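MHC class I antigen (Anolis carolinensis, PDB 7CPO) probably binds peptides in the groove of its paired alpha-1 and alpha-2 domains and presents them to T cells, as other MHC class I molecules do. Local coordinates at residues V49-K54 with K178-R183. Residues are numbered along the deposited sequence; the frame is centred on the assembly and turned at random.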
ATOM      1  N   VAL A  49      13.902   1.376   7.968  1.00 18.77           N
ATOM      2  CA  VAL A  49      14.297   0.008   8.300  1.00 19.56           C
ATOM      3  C   VAL A  49      15.788   0.021   8.626  1.00 18.08           C
ATOM      4  O   VAL A  49      16.514   0.917   8.206  1.00 23.36           O
ATOM      5  CB  VAL A  49      14.007  -0.984   7.143  1.00 20.60           C
ATOM      6  CG1 VAL A  49      12.530  -1.051   6.849  1.00 18.19           C
ATOM      7  CG2 VAL A  49      14.782  -0.620   5.876  1.00 18.28           C
ATOM      8  N   PRO A  50      16.255  -0.972   9.385  1.00 20.76           N
ATOM      9  CA  PRO A  50      17.657  -0.907   9.833  1.00 28.23           C
ATOM     10  C   PRO A  50      18.664  -1.079   8.708  1.00 21.75           C
ATOM     11  O   PRO A  50      19.779  -0.552   8.791  1.00 29.21           O
ATOM     12  CB  PRO A  50      17.753  -2.060  10.850  1.00 24.73           C
ATOM     13  CG  PRO A  50      16.361  -2.313  11.275  1.00 23.01           C
ATOM     14  CD  PRO A  50      15.522  -2.058  10.054  1.00 26.59           C
ATOM     15  N   TRP A  51      18.319  -1.800   7.659  1.00 18.45           N
ATOM     16  CA  TRP A  51      19.346  -2.219   6.722  1.00 20.60           C
ATOM     17  C   TRP A  51      19.757  -1.116   5.754  1.00 27.23           C
ATOM     18  O   TRP A  51      20.849  -1.201   5.178  1.00 28.28           O
ATOM     19  CB  TRP A  51      18.885  -3.469   5.960  1.00 15.97           C
ATOM     20  CG  TRP A  51      17.537  -3.408   5.243  1.00 20.97           C
ATOM     21  CD1 TRP A  51      16.366  -4.011   5.639  1.00 23.97           C
ATOM     22  CD2 TRP A  51      17.246  -2.773   3.979  1.00 17.02           C
ATOM     23  NE1 TRP A  51      15.370  -3.783   4.706  1.00 21.84           N
ATOM     24  CE2 TRP A  51      15.881  -3.025   3.684  1.00 20.58           C
ATOM     25  CE3 TRP A  51      18.000  -2.003   3.078  1.00 21.02           C
ATOM     26  CZ2 TRP A  51      15.255  -2.525   2.528  1.00 14.21           C
ATOM     27  CZ3 TRP A  51      17.373  -1.513   1.916  1.00 14.62           C
ATOM     28  CH2 TRP A  51      16.017  -1.784   1.657  1.00 16.10           C
ATOM     29  N   ILE A  52      18.942  -0.069   5.582  1.00 28.97           N
ATOM     30  CA  ILE A  52      19.294   0.969   4.610  1.00 24.82           C
ATOM     31  C   ILE A  52      20.487   1.802   5.072  1.00 24.79           C
ATOM     32  O   ILE A  52      21.144   2.441   4.237  1.00 24.88           O
ATOM     33  CB  ILE A  52      18.063   1.847   4.274  1.00 18.81           C
ATOM     34  CG1 ILE A  52      18.352   2.822   3.127  1.00 16.94           C
ATOM     35  CG2 ILE A  52      17.546   2.588   5.516  1.00 16.64           C
ATOM     36  CD1 ILE A  52      18.931   2.194   1.902  1.00 14.46           C
ATOM     37  N   SER A  53      20.836   1.775   6.365  1.00 22.89           N
ATOM     38  CA  SER A  53      22.024   2.522   6.776  1.00 25.71           C
ATOM     39  C   SER A  53      23.305   1.928   6.199  1.00 24.00           C
ATOM     40  O   SER A  53      24.338   2.605   6.177  1.00 27.15           O
ATOM     41  CB  SER A  53      22.134   2.607   8.298  1.00 25.22           C
ATOM     42  OG  SER A  53      22.329   1.329   8.873  1.00 34.49           O
ATOM     43  N   LYS A  54      23.262   0.697   5.700  1.00 20.11           N
ATOM     44  CA  LYS A  54      24.439   0.146   5.047  1.00 18.54           C
ATOM     45  C   LYS A  54      24.867   0.969   3.829  1.00 20.72           C
ATOM     46  O   LYS A  54      26.011   0.838   3.369  1.00 18.52           O
ATOM     47  CB  LYS A  54      24.173  -1.295   4.631  1.00 24.57           C
ATOM     48  CG  LYS A  54      23.929  -2.263   5.772  1.00 16.04           C
ATOM     49  CD  LYS A  54      23.739  -3.664   5.179  1.00 19.33           C
ATOM     50  CE  LYS A  54      23.358  -4.661   6.240  1.00 21.05           C
ATOM     51  NZ  LYS A  54      22.976  -5.963   5.656  1.00 33.53           N
ATOM     52  N   LYS A 178      18.410  -8.375   2.420  1.00 18.46           N
ATOM     53  CA  LYS A 178      17.961  -9.718   2.041  1.00 22.40           C
ATOM     54  C   LYS A 178      17.389 -10.500   3.227  1.00 21.99           C
ATOM     55  O   LYS A 178      16.434 -11.272   3.066  1.00 27.10           O
ATOM     56  CB  LYS A 178      19.123 -10.494   1.419  1.00 24.55           C
ATOM     57  CG  LYS A 178      20.368 -10.626   2.328  1.00 19.03           C
ATOM     58  CD  LYS A 178      21.545 -11.158   1.528  1.00 19.21           C
ATOM     59  CE  LYS A 178      22.847 -11.103   2.310  1.00 22.58           C
ATOM     60  NZ  LYS A 178      22.937 -12.087   3.419  1.00 30.10           N
ATOM     61  N   GLU A 179      17.968 -10.331   4.420  1.00 21.77           N
ATOM     62  CA  GLU A 179      17.540 -11.114   5.578  1.00 23.25           C
ATOM     63  C   GLU A 179      16.075 -10.879   5.904  1.00 27.67           C
ATOM     64  O   GLU A 179      15.378 -11.806   6.329  1.00 27.02           O
ATOM     65  CB  GLU A 179      18.411 -10.804   6.799  1.00 13.42           C
ATOM     66  CG  GLU A 179      19.912 -10.658   6.494  1.00 40.07           C
ATOM     67  CD  GLU A 179      20.337  -9.316   5.780  1.00 53.37           C
ATOM     68  OE1 GLU A 179      19.606  -8.276   5.815  1.00 31.70           O
ATOM     69  OE2 GLU A 179      21.435  -9.323   5.167  1.00 48.16           O
ATOM     70  N   THR A 180      15.576  -9.666   5.704  1.00 25.61           N
ATOM     71  CA  THR A 180      14.155  -9.439   5.923  1.00 26.58           C
ATOM     72  C   THR A 180      13.354  -9.348   4.629  1.00 26.43           C
ATOM     73  O   THR A 180      12.184  -9.744   4.618  1.00 25.48           O
ATOM     74  CB  THR A 180      13.941  -8.179   6.772  1.00 24.85           C
ATOM     75  OG1 THR A 180      14.479  -7.037   6.102  1.00 37.27           O
ATOM     76  CG2 THR A 180      14.652  -8.322   8.099  1.00 30.00           C
ATOM     77  N   LEU A 181      13.961  -8.878   3.532  1.00 20.13           N
ATOM     78  CA  LEU A 181      13.225  -8.739   2.276  1.00 26.15           C
ATOM     79  C   LEU A 181      12.873 -10.089   1.659  1.00 31.35           C
ATOM     80  O   LEU A 181      11.845 -10.212   0.977  1.00 33.02           O
ATOM     81  CB  LEU A 181      14.038  -7.917   1.281  1.00 22.51           C
ATOM     82  CG  LEU A 181      14.178  -6.430   1.589  1.00 22.62           C
ATOM     83  CD1 LEU A 181      15.319  -5.834   0.749  1.00 18.52           C
ATOM     84  CD2 LEU A 181      12.858  -5.724   1.317  1.00 14.39           C
ATOM     85  N   LEU A 182      13.704 -11.106   1.877  1.00 23.27           N
ATOM     86  CA  LEU A 182      13.529 -12.396   1.230  1.00 24.79           C
ATOM     87  C   LEU A 182      13.160 -13.487   2.224  1.00 25.92           C
ATOM     88  O   LEU A 182      13.226 -14.670   1.889  1.00 31.52           O
ATOM     89  CB  LEU A 182      14.802 -12.754   0.460  1.00 25.64           C
ATOM     90  CG  LEU A 182      15.250 -11.592  -0.445  1.00 26.19           C
ATOM     91  CD1 LEU A 182      16.593 -11.852  -1.072  1.00 26.65           C
ATOM     92  CD2 LEU A 182      14.214 -11.268  -1.510  1.00 18.95           C
ATOM     93  N   ARG A 183      12.761 -13.114   3.433  1.00 25.68           N
ATOM     94  CA  ARG A 183      12.320 -14.080   4.421  1.00 30.77           C
ATOM     95  C   ARG A 183      10.960 -14.659   4.029  1.00 32.39           C
ATOM     96  O   ARG A 183      10.255 -14.143   3.154  1.00 23.05           O
ATOM     97  CB  ARG A 183      12.232 -13.426   5.796  1.00 25.17           C
ATOM     98  CG  ARG A 183      10.945 -12.613   6.005  1.00 25.32           C
ATOM     99  CD  ARG A 183      11.046 -11.778   7.282  1.00 16.60           C
ATOM    100  NE  ARG A 183       9.761 -11.231   7.710  1.00 18.28           N
ATOM    101  CZ  ARG A 183       9.131 -10.209   7.138  1.00 23.16           C
ATOM    102  NH1 ARG A 183       9.644  -9.597   6.076  1.00 25.04           N
ATOM    103  NH2 ARG A 183       7.972  -9.804   7.633  1.00 21.07           N
TER
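The chi1 of W51 (54°) puts CG between the backbone N and the carbonyl carbon, turning the indole toward T180 and L181, while K54, extended beyond CG, runs out to meet E179, whose chain bends at chi2 (75°) to bring the carboxylate round. CD1 of L181 meets the indole obliquely near its rim, 3.8 Å from W51 CZ2, a branched methyl suited to buried apolar contact; CG2 of V49, from the indole's own segment, lies on the other side, also toward the rim. At the pyrrole end, T180 OG1 approaches W51 CD1 obliquely at 3.6 Å. An indole suits this place because it is large enough to span the gap and still has a polar edge: W51 NE1 hydrogen-bonds to OE1 of Q33 on strand 33-39, and the short hydroxyl of T180 bonds weakly to that same Q33 OE1. Beside the indole, at the exposed rim, the long, flexible chains of K54 and E179 come from opposite directions into a long salt bridge, NZ to OE2 3.7 Å. The same OE2 forms a second salt bridge, 3.6 Å, with NZ of the adjacent K178, so two lysines share one carboxylate. K54 NZ also hydrogen-bonds to the carbonyl O of Y176. Beyond, R183 NH1 bonds in its guanidinium plane to T180 O at 2.9 Å, tying the chain leaving the helix back to its last turn. The contact thus joins the loop between strand 44-47 and helix 62-87 to the short helix following 152-176, at one end of the MHC class I alpha-1/alpha-2 platform, where the chain passes to the immunoglobulin C1-set domain.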